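Local coordinates for protein putative hydrolase (Bacteroides ovatus, PDB 4HBS) that is of unproven biological function but folds as a five-bladed beta-propeller and is probably a hydrolase, at residues Leu24-Asn29 / Lys36-Lys41; Phe94-Ile99 / Ile152-Leu157; Leu365-Glu370 / Phe399-Asn404. One frame throughout, in Å; residues are numbered along the deposited sequence.

Contact 1. Residues Leu24-Asn29 / Lys36-Lys41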
loop_
_atom_site.group_PDB
_atom_site.type_symbol
_atom_site.label_atom_id
_atom_site.label_comp_id
_atom_site.label_asym_id
_atom_site.label_seq_id
_atom_site.Cartn_x
_atom_site.Cartn_y
_atom_site.Cartn_z
ATOM N N LEU A 24 16.680 13.449 -4.675
ATOM C CA LEU A 24 16.737 12.107 -5.244
ATOM C C LEU A 24 18.214 11.708 -5.369
ATOM O O LEU A 24 19.064 12.567 -5.620
ATOM C CB LEU A 24 16.040 12.053 -6.623
ATOM C CG LEU A 24 14.576 12.494 -6.685
ATOM C CD1 LEU A 24 14.006 12.238 -8.039
ATOM C CD2 LEU A 24 13.746 11.789 -5.662
ATOM N N GLU A 25 18.524 10.423 -5.158
ATOM C CA GLU A 25 19.886 9.908 -5.261
ATOM C C GLU A 25 19.848 8.745 -6.248
ATOM O O GLU A 25 19.194 7.747 -5.959
ATOM C CB GLU A 25 20.389 9.485 -3.869
ATOM C CG GLU A 25 21.879 9.194 -3.776
ATOM C CD GLU A 25 22.221 8.156 -2.727
ATOM O OE1 GLU A 25 22.135 8.483 -1.520
ATOM O OE2 GLU A 25 22.507 6.997 -3.107
ATOM N N LEU A 26 20.482 8.891 -7.439
ATOM C CA LEU A 26 20.462 7.841 -8.466
ATOM C C LEU A 26 21.081 6.565 -7.939
ATOM O O LEU A 26 22.082 6.627 -7.231
ATOM C CB LEU A 26 21.215 8.293 -9.728
ATOM C CG LEU A 26 21.097 7.388 -10.952
ATOM C CD1 LEU A 26 19.779 7.569 -11.643
ATOM C CD2 LEU A 26 22.171 7.678 -11.916
HETATM N N MSE A 27 20.474 5.411 -8.257
HETATM C CA MSE A 27 20.990 4.115 -7.817
HETATM C C MSE A 27 21.848 3.544 -8.896
HETATM O O MSE A 27 21.558 3.769 -10.069
HETATM C CB MSE A 27 19.855 3.150 -7.472
HETATM C CG MSE A 27 19.344 3.349 -6.081
HETATM SE SE MSE A 27 17.937 2.140 -5.665
HETATM C CE MSE A 27 18.939 0.565 -5.435
ATOM N N PRO A 28 22.910 2.787 -8.555
ATOM C CA PRO A 28 23.780 2.245 -9.609
ATOM C C PRO A 28 23.092 1.181 -10.452
ATOM O O PRO A 28 22.152 0.535 -9.972
ATOM C CB PRO A 28 24.951 1.655 -8.821
ATOM C CG PRO A 28 24.387 1.328 -7.501
ATOM C CD PRO A 28 23.385 2.393 -7.213
ATOM N N ASN A 29 23.526 1.039 -11.728
ATOM C CA ASN A 29 23.028 -0.019 -12.623
ATOM C C ASN A 29 23.211 -1.326 -11.841
ATOM O O ASN A 29 24.339 -1.662 -11.469
ATOM C CB ASN A 29 23.766 -0.025 -13.996
ATOM C CG ASN A 29 25.280 0.151 -13.915
ATOM O OD1 ASN A 29 25.766 1.213 -13.512
ATOM N ND2 ASN A 29 26.061 -0.876 -14.271
ATOM N N LYS A 36 18.287 2.211 -19.861
ATOM C CA LYS A 36 17.505 3.436 -20.146
ATOM C C LYS A 36 16.562 3.810 -18.952
ATOM O O LYS A 36 15.952 4.893 -18.966
ATOM C CB LYS A 36 16.647 3.280 -21.423
ATOM C CG LYS A 36 17.402 3.043 -22.723
ATOM C CD LYS A 36 16.441 3.169 -23.925
ATOM C CE LYS A 36 17.115 3.110 -25.278
ATOM N NZ LYS A 36 16.580 2.016 -26.129
ATOM N N VAL A 37 16.403 2.905 -17.955
ATOM C CA VAL A 37 15.528 3.138 -16.815
ATOM C C VAL A 37 16.361 3.747 -15.676
ATOM O O VAL A 37 17.308 3.124 -15.217
ATOM C CB VAL A 37 14.821 1.819 -16.411
ATOM C CG1 VAL A 37 14.061 1.975 -15.092
ATOM C CG2 VAL A 37 13.873 1.363 -17.521
ATOM N N PHE A 38 16.009 4.974 -15.235
ATOM C CA PHE A 38 16.712 5.669 -14.151
ATOM C C PHE A 38 15.950 5.488 -12.861
ATOM O O PHE A 38 14.804 5.906 -12.774
ATOM C CB PHE A 38 16.888 7.147 -14.487
ATOM C CG PHE A 38 17.623 7.323 -15.791
ATOM C CD1 PHE A 38 19.003 7.161 -15.856
ATOM C CD2 PHE A 38 16.925 7.491 -16.984
ATOM C CE1 PHE A 38 19.681 7.260 -17.076
ATOM C CE2 PHE A 38 17.607 7.593 -18.204
ATOM C CZ PHE A 38 18.980 7.463 -18.242
ATOM N N VAL A 39 16.574 4.809 -11.879
ATOM C CA VAL A 39 15.994 4.524 -10.565
ATOM C C VAL A 39 16.686 5.402 -9.539
ATOM O O VAL A 39 17.913 5.532 -9.570
ATOM C CB VAL A 39 16.144 3.032 -10.195
ATOM C CG1 VAL A 39 15.492 2.736 -8.851
ATOM C CG2 VAL A 39 15.563 2.130 -11.272
ATOM N N TYR A 40 15.906 5.971 -8.611
ATOM C CA TYR A 40 16.418 6.856 -7.576
ATOM C C TYR A 40 15.883 6.512 -6.232
ATOM O O TYR A 40 14.738 6.080 -6.137
ATOM C CB TYR A 40 15.975 8.298 -7.847
ATOM C CG TYR A 40 16.500 8.910 -9.115
ATOM C CD1 TYR A 40 15.858 8.700 -10.328
ATOM C CD2 TYR A 40 17.572 9.793 -9.092
ATOM C CE1 TYR A 40 16.337 9.268 -11.509
ATOM C CE2 TYR A 40 18.047 10.390 -10.262
ATOM C CZ TYR A 40 17.422 10.130 -11.468
ATOM O OH TYR A 40 17.889 10.695 -12.627
ATOM N N LYS A 41 16.655 6.808 -5.182
ATOM C CA LYS A 41 16.190 6.720 -3.809
ATOM C C LYS A 41 15.584 8.088 -3.495
ATOM O O LYS A 41 16.297 9.078 -3.644
ATOM C CB LYS A 41 17.357 6.439 -2.838
ATOM C CG LYS A 41 18.017 5.099 -2.955
ATOM C CD LYS A 41 19.281 5.046 -2.070
ATOM C CE LYS A 41 19.729 3.631 -1.750
ATOM N NZ LYS A 41 21.209 3.462 -1.876
#

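Contact 2. Residues Phe94-Ile99 / Ile152-Leu157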
loop_
_atom_site.group_PDB
_atom_site.type_symbol
_atom_site.label_atom_id
_atom_site.label_comp_id
_atom_site.label_asym_id
_atom_site.label_seq_id
_atom_site.Cartn_x
_atom_site.Cartn_y
_atom_site.Cartn_z
ATOM N N PHE A 94 1.240 -0.193 19.151
ATOM C CA PHE A 94 1.296 -0.846 17.850
ATOM C C PHE A 94 -0.121 -1.013 17.262
ATOM O O PHE A 94 -0.531 -2.148 16.953
ATOM C CB PHE A 94 2.059 -2.187 17.975
ATOM C CG PHE A 94 2.691 -2.722 16.699
ATOM C CD1 PHE A 94 3.437 -1.892 15.869
ATOM C CD2 PHE A 94 2.605 -4.072 16.371
ATOM C CE1 PHE A 94 4.025 -2.385 14.715
ATOM C CE2 PHE A 94 3.230 -4.569 15.225
ATOM C CZ PHE A 94 3.957 -3.732 14.422
ATOM N N PRO A 95 -0.859 0.125 17.028
ATOM C CA PRO A 95 -2.210 0.040 16.438
ATOM C C PRO A 95 -2.283 -0.781 15.154
ATOM O O PRO A 95 -1.369 -0.713 14.342
ATOM C CB PRO A 95 -2.555 1.514 16.148
ATOM C CG PRO A 95 -1.292 2.240 16.237
ATOM C CD PRO A 95 -0.526 1.533 17.293
ATOM N N ARG A 96 -3.388 -1.519 14.950
ATOM C CA ARG A 96 -3.541 -2.359 13.754
ATOM C C ARG A 96 -3.736 -1.559 12.485
ATOM O O ARG A 96 -3.433 -2.071 11.415
ATOM C CB ARG A 96 -4.653 -3.408 13.933
ATOM C CG ARG A 96 -4.415 -4.343 15.126
ATOM C CD ARG A 96 -2.940 -4.758 15.329
ATOM N NE ARG A 96 -2.781 -6.153 15.779
ATOM C CZ ARG A 96 -2.272 -7.152 15.054
ATOM N NH1 ARG A 96 -1.875 -6.944 13.807
ATOM N NH2 ARG A 96 -2.176 -8.373 15.567
ATOM N N ASN A 97 -4.140 -0.311 12.591
ATOM C CA ASN A 97 -4.251 0.565 11.439
ATOM C C ASN A 97 -4.390 2.002 11.902
ATOM O O ASN A 97 -4.773 2.268 13.048
ATOM C CB ASN A 97 -5.413 0.176 10.506
ATOM C CG ASN A 97 -6.741 0.082 11.195
ATOM O OD1 ASN A 97 -7.237 1.063 11.733
ATOM N ND2 ASN A 97 -7.344 -1.106 11.235
ATOM N N SER A 98 -4.079 2.918 11.008
ATOM C CA SER A 98 -4.153 4.343 11.276
ATOM C C SER A 98 -4.137 5.078 9.973
ATOM O O SER A 98 -3.844 4.477 8.932
ATOM C CB SER A 98 -2.995 4.794 12.164
ATOM O OG SER A 98 -1.736 4.408 11.646
ATOM N N ILE A 99 -4.501 6.359 10.001
ATOM C CA ILE A 99 -4.533 7.163 8.795
ATOM C C ILE A 99 -3.868 8.519 9.051
ATOM O O ILE A 99 -3.584 8.901 10.195
ATOM C CB ILE A 99 -5.986 7.304 8.240
ATOM C CG1 ILE A 99 -6.886 8.155 9.176
ATOM C CG2 ILE A 99 -6.598 5.908 7.959
ATOM C CD1 ILE A 99 -8.331 8.354 8.729
ATOM N N ILE A 152 -4.130 -3.146 22.264
ATOM C CA ILE A 152 -4.440 -3.283 20.838
ATOM C C ILE A 152 -4.931 -4.721 20.548
ATOM O O ILE A 152 -4.412 -5.686 21.117
ATOM C CB ILE A 152 -3.214 -2.916 19.999
ATOM C CG1 ILE A 152 -2.695 -1.487 20.309
ATOM C CG2 ILE A 152 -3.504 -3.099 18.522
ATOM C CD1 ILE A 152 -3.603 -0.413 20.126
ATOM N N ASP A 153 -5.916 -4.847 19.635
ATOM C CA ASP A 153 -6.523 -6.129 19.236
ATOM C C ASP A 153 -5.574 -7.010 18.511
ATOM O O ASP A 153 -4.943 -6.565 17.551
ATOM C CB ASP A 153 -7.716 -5.908 18.299
ATOM C CG ASP A 153 -8.808 -5.114 18.926
ATOM O OD1 ASP A 153 -9.316 -5.542 19.986
ATOM O OD2 ASP A 153 -9.116 -4.031 18.405
ATOM N N GLN A 154 -5.507 -8.284 18.917
ATOM C CA GLN A 154 -4.649 -9.268 18.266
ATOM C C GLN A 154 -5.443 -10.371 17.617
ATOM O O GLN A 154 -4.838 -11.155 16.894
ATOM C CB GLN A 154 -3.662 -9.877 19.272
ATOM C CG GLN A 154 -2.888 -8.863 20.092
ATOM C CD GLN A 154 -2.084 -7.924 19.253
ATOM O OE1 GLN A 154 -2.404 -6.748 19.134
ATOM N NE2 GLN A 154 -1.027 -8.421 18.635
ATOM N N ASP A 155 -6.786 -10.407 17.809
ATOM C CA ASP A 155 -7.648 -11.479 17.309
ATOM C C ASP A 155 -8.199 -11.157 15.933
ATOM O O ASP A 155 -7.821 -11.821 14.958
ATOM C CB ASP A 155 -8.804 -11.805 18.302
ATOM C CG ASP A 155 -9.571 -10.632 18.938
ATOM O OD1 ASP A 155 -9.153 -9.456 18.740
ATOM O OD2 ASP A 155 -10.586 -10.891 19.628
ATOM N N TYR A 156 -9.081 -10.143 15.841
ATOM C CA TYR A 156 -9.709 -9.723 14.590
ATOM C C TYR A 156 -9.308 -8.294 14.305
ATOM O O TYR A 156 -9.276 -7.474 15.225
ATOM C CB TYR A 156 -11.233 -9.880 14.687
ATOM C CG TYR A 156 -11.617 -11.314 14.968
ATOM C CD1 TYR A 156 -11.533 -12.283 13.977
ATOM C CD2 TYR A 156 -11.893 -11.740 16.266
ATOM C CE1 TYR A 156 -11.803 -13.626 14.248
ATOM C CE2 TYR A 156 -12.155 -13.081 16.552
ATOM C CZ TYR A 156 -12.116 -14.022 15.538
ATOM O OH TYR A 156 -12.396 -15.351 15.786
ATOM N N LEU A 157 -8.965 -7.988 13.061
ATOM C CA LEU A 157 -8.536 -6.626 12.730
ATOM C C LEU A 157 -8.826 -6.281 11.280
ATOM O O LEU A 157 -9.350 -7.110 10.536
ATOM C CB LEU A 157 -7.015 -6.457 13.041
ATOM C CG LEU A 157 -6.060 -7.369 12.267
ATOM C CD1 LEU A 157 -5.472 -6.673 11.072
ATOM C CD2 LEU A 157 -4.955 -7.817 13.123
#

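Contact 3. Residues Leu365-Glu370 / Phe399-Asn404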
loop_
_atom_site.group_PDB
_atom_site.type_symbol
_atom_site.label_atom_id
_atom_site.label_comp_id
_atom_site.label_asym_id
_atom_site.label_seq_id
_atom_site.Cartn_x
_atom_site.Cartn_y
_atom_site.Cartn_z
ATOM N N LEU A 365 1.999 11.192 -5.775
ATOM C CA LEU A 365 3.316 11.783 -5.486
ATOM C C LEU A 365 4.132 12.039 -6.733
ATOM O O LEU A 365 5.143 12.733 -6.645
ATOM C CB LEU A 365 4.113 10.862 -4.546
ATOM C CG LEU A 365 3.423 10.501 -3.235
ATOM C CD1 LEU A 365 4.290 9.580 -2.410
ATOM C CD2 LEU A 365 3.084 11.740 -2.446
ATOM N N SER A 366 3.730 11.470 -7.885
ATOM C CA SER A 366 4.450 11.634 -9.142
ATOM C C SER A 366 4.427 13.104 -9.577
ATOM O O SER A 366 3.342 13.695 -9.730
ATOM C CB SER A 366 3.841 10.743 -10.218
ATOM O OG SER A 366 4.661 10.714 -11.370
ATOM N N ARG A 367 5.625 13.710 -9.692
ATOM C CA ARG A 367 5.782 15.109 -10.068
ATOM C C ARG A 367 5.742 15.316 -11.601
ATOM O O ARG A 367 5.229 16.346 -12.043
ATOM C CB ARG A 367 7.091 15.685 -9.487
ATOM C CG ARG A 367 7.018 15.943 -7.975
ATOM C CD ARG A 367 8.313 16.499 -7.420
ATOM N NE ARG A 367 9.168 15.467 -6.792
ATOM C CZ ARG A 367 9.488 15.387 -5.490
ATOM N NH1 ARG A 367 9.015 16.277 -4.620
ATOM N NH2 ARG A 367 10.283 14.412 -5.053
ATOM N N THR A 368 6.288 14.366 -12.403
ATOM C CA THR A 368 6.362 14.492 -13.875
ATOM C C THR A 368 5.967 13.211 -14.677
ATOM O O THR A 368 6.203 13.177 -15.884
ATOM C CB THR A 368 7.802 14.863 -14.264
ATOM O OG1 THR A 368 8.653 13.716 -14.091
ATOM C CG2 THR A 368 8.337 16.054 -13.467
ATOM N N GLY A 369 5.359 12.212 -14.034
ATOM C CA GLY A 369 4.978 10.965 -14.698
ATOM C C GLY A 369 5.805 9.765 -14.285
ATOM O O GLY A 369 5.471 8.640 -14.659
ATOM N N GLU A 370 6.896 9.995 -13.500
ATOM C CA GLU A 370 7.763 8.940 -12.966
ATOM C C GLU A 370 6.969 8.028 -12.048
ATOM O O GLU A 370 5.952 8.459 -11.507
ATOM C CB GLU A 370 8.982 9.562 -12.189
ATOM C CG GLU A 370 8.717 10.213 -10.819
ATOM C CD GLU A 370 8.309 11.675 -10.810
ATOM O OE1 GLU A 370 7.704 12.125 -11.808
ATOM O OE2 GLU A 370 8.579 12.370 -9.801
ATOM N N PHE A 399 11.279 4.996 0.004
ATOM C CA PHE A 399 10.711 5.463 -1.252
ATOM C C PHE A 399 11.718 5.473 -2.417
ATOM O O PHE A 399 12.914 5.717 -2.228
ATOM C CB PHE A 399 10.130 6.859 -1.040
ATOM C CG PHE A 399 9.008 6.850 -0.034
ATOM C CD1 PHE A 399 9.275 6.884 1.333
ATOM C CD2 PHE A 399 7.688 6.721 -0.442
ATOM C CE1 PHE A 399 8.244 6.879 2.263
ATOM C CE2 PHE A 399 6.654 6.689 0.496
ATOM C CZ PHE A 399 6.943 6.778 1.840
ATOM N N TYR A 400 11.201 5.192 -3.631
ATOM C CA TYR A 400 11.971 5.180 -4.881
ATOM C C TYR A 400 11.199 5.878 -5.984
ATOM O O TYR A 400 9.982 5.880 -5.955
ATOM C CB TYR A 400 12.279 3.729 -5.336
ATOM C CG TYR A 400 12.984 2.912 -4.286
ATOM C CD1 TYR A 400 12.274 2.310 -3.252
ATOM C CD2 TYR A 400 14.366 2.773 -4.296
ATOM C CE1 TYR A 400 12.921 1.595 -2.253
ATOM C CE2 TYR A 400 15.029 2.081 -3.284
ATOM C CZ TYR A 400 14.302 1.486 -2.269
ATOM O OH TYR A 400 14.961 0.830 -1.260
ATOM N N ARG A 401 11.897 6.439 -6.965
ATOM C CA ARG A 401 11.287 7.042 -8.157
ATOM C C ARG A 401 11.950 6.412 -9.374
ATOM O O ARG A 401 13.180 6.268 -9.384
ATOM C CB ARG A 401 11.440 8.561 -8.177
ATOM C CG ARG A 401 10.889 9.239 -6.936
ATOM C CD ARG A 401 10.089 10.489 -7.230
ATOM N NE ARG A 401 9.486 11.008 -5.997
ATOM C CZ ARG A 401 8.434 11.824 -5.924
ATOM N NH1 ARG A 401 7.833 12.255 -7.033
ATOM N NH2 ARG A 401 7.974 12.219 -4.742
ATOM N N VAL A 402 11.149 5.960 -10.350
ATOM C CA VAL A 402 11.645 5.345 -11.577
ATOM C C VAL A 402 11.290 6.276 -12.711
ATOM O O VAL A 402 10.105 6.506 -12.963
ATOM C CB VAL A 402 11.077 3.919 -11.818
ATOM C CG1 VAL A 402 11.783 3.237 -12.985
ATOM C CG2 VAL A 402 11.177 3.059 -10.562
ATOM N N PHE A 403 12.304 6.834 -13.385
ATOM C CA PHE A 403 12.091 7.705 -14.542
ATOM C C PHE A 403 12.376 6.933 -15.813
ATOM O O PHE A 403 13.310 6.123 -15.859
ATOM C CB PHE A 403 12.976 8.932 -14.480
ATOM C CG PHE A 403 12.604 9.883 -13.379
ATOM C CD1 PHE A 403 12.941 9.608 -12.062
ATOM C CD2 PHE A 403 11.991 11.097 -13.665
ATOM C CE1 PHE A 403 12.635 10.506 -11.047
ATOM C CE2 PHE A 403 11.685 11.996 -12.650
ATOM C CZ PHE A 403 12.001 11.693 -11.346
ATOM N N ASN A 404 11.564 7.168 -16.839
ATOM C CA ASN A 404 11.712 6.527 -18.133
ATOM C C ASN A 404 11.436 4.990 -18.055
ATOM O O ASN A 404 11.962 4.225 -18.863
ATOM C CB ASN A 404 13.103 6.845 -18.718
ATOM C CG ASN A 404 13.158 6.932 -20.219
ATOM O OD1 ASN A 404 12.152 7.176 -20.904
ATOM N ND2 ASN A 404 14.346 6.743 -20.773
HETATM O O HOH W 1 6.269 14.365 -4.427
#

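Contact 1. Residues Leu24-Asn29 / Lys36-Lys41
Leu26 lays CD1 over one face of the Tyr40 ring within an antiparallel hairpin at the edge of a beta-propeller blade, the blade in which strands from the two ends of the chain meet. This CH-pi contact puts Leu26 CD1 3.7 Å from the centroid of the Tyr40 ring and 21° off its normal. Having CG anti to the backbone N (chi1 -171°) brings the leucine's end back toward the partner strand, where the same methyl also packs against Phe38 CB, near that ring's plane. Leu24 reaches the opposite face of Tyr40, its CD1 offset toward the rim, and its CB packs 3.7 Å from Tyr40 CD2. The aromatic ring therefore sits between two leucines of strand 24-26, while Phe403 of the next strand meets it with the planes steeply inclined.

On the other side of the sheet, Glu25 and Lys41 run side by side in the same direction. Their charged ends form a long ion pair, 4.0 Å from Glu25 OE2 to Lys41 NZ. Met27, modelled as selenomethionine, crosses Lys41 at about a right angle, CG to CG at 3.8 Å, and brings SE near Val39 CG1. Glu25 and Lys41 are a hydrogen-bonded pair, exchanging backbone bonds in both directions; Leu26 and Tyr40 form the non-hydrogen-bonded pair. Beyond them the pairing ends in a nearly straight bond from Met27 N to Val39 O, 2.9 Å long.

Contact 2. Residues Phe94-Ile99 / Ile152-Leu157
Arg96 reaches across to Ile152, Asp153 and Leu157 and joins two successive blades of the beta-propeller: its loop leads into strand 98-102 of one, while the partner segment leads into strand 156-165 of the next. The first shell is built around the arginine's whole length. Its NE donates to the backbone O of Asp153 at 2.8 Å. The donor lies in the carbonyl plane, but the oxygen stands 32° out of the guanidinium plane, and the bond is bent, with 132° at the hydrogen. One flat face of the guanidinium is covered by Leu157, whose CD2 sits over its centre and 3.4 Å from Arg96 CZ; the two side chains cross at about a right angle. At the edge of the same group comes Ile152 CG2, 3.6 Å from Arg96 CD.

The bends at chi2 and chi3 curl the chain round so that its aliphatic part rests on Ile152 while NE turns to Asp153 O. Ile152 in turn splits its branches: CG2 lies 3.5 Å from Phe94 O, and CD1 reaches Pro95 CA at 4.0 Å.

Farther out, Asp77 forms a salt bridge with Arg96 NH1, so the charge has a mate beyond the two segments, and Thr133 OG1 is hydrogen-bonded to the backbone N of Arg96. Asp153, whose carbonyl receives NE, has its carboxylate in a salt bridge with Arg136. Next door, Asn97 ND2 bonds Tyr158 O, a second polar tie between the blades. At the turn into strand 156-165, Asp155 OD1 accepts a weak hydrogen bond from Tyr156 N, 3.0 Å away.

Contact 3. Residues Leu365-Glu370 / Phe399-Asn404
Glu370 rests on the ring of Phe403 and ends against Arg401, fastening the loop between strands 356-361 and 371-377 to strand 399-403 of the same beta-propeller blade. Starting at CB, the glutamate makes a CH-pi contact: CB lies 3.5 Å from the centroid of the Phe403 ring and almost on its normal, 7° away. CG is set between the backbone N and the carbonyl carbon (chi1 72°), which keeps the chain over the aromatic ring, with CG 3.6 Å from Phe403 CZ. The carboxylate runs on past the rim near CZ, its plane 20° from that of the ring.

At the tip the oxygens divide their work. OE1 uses its syn lone pair for Thr368 N, 2.7 Å away, and takes a second bond from Thr368 OG1, which comes from above the carboxylate plane. OE2 accepts from Arg401 NH1 at 2.9 Å in a salt bridge, again approached from above the plane, and receives a weak bond from Arg367 N. The acid thus ties down its own loop as well as the strand. With an alanine here, Arg401 would probably be left without this charged mate and the amide of Thr368 without its acceptor, with the turn freer to shift.

Arg401 NH1 also donates to Leu365 O at 2.8 Å, and a water bridges that carbonyl to Arg401 NH2. NE of Arg401 pairs with Asp42, so acids meet this group at both NE and NH1. The guanidinium of Arg367, itself in a cation-pi contact with Trp22, lies flat on that of Arg401, centres 3.7 Å apart. Within the loop, Ser366 OG donates to the backbone O of Glu370 at 2.6 Å, in its carbonyl plane.

Along the chain the three contacts follow one another without overlap. Contacts 1 and 3 belong to one five-stranded antiparallel sheet, their centres about 11 Å apart: strand 38-42 lies directly beside strand 399-403, joined by backbone bonds such as Phe38 O to Phe403 N, 2.7 Å. Strands from the two ends of the chain thus share a blade, the way a propeller closes its ring. Contact 2 lies across the chain's centre, about 36 Å from contact 1 and 31 Å from contact 3, centre to centre, and touches neither. It links two blades, whereas contacts 1 and 3 hold together the strands and a loop of the closing one.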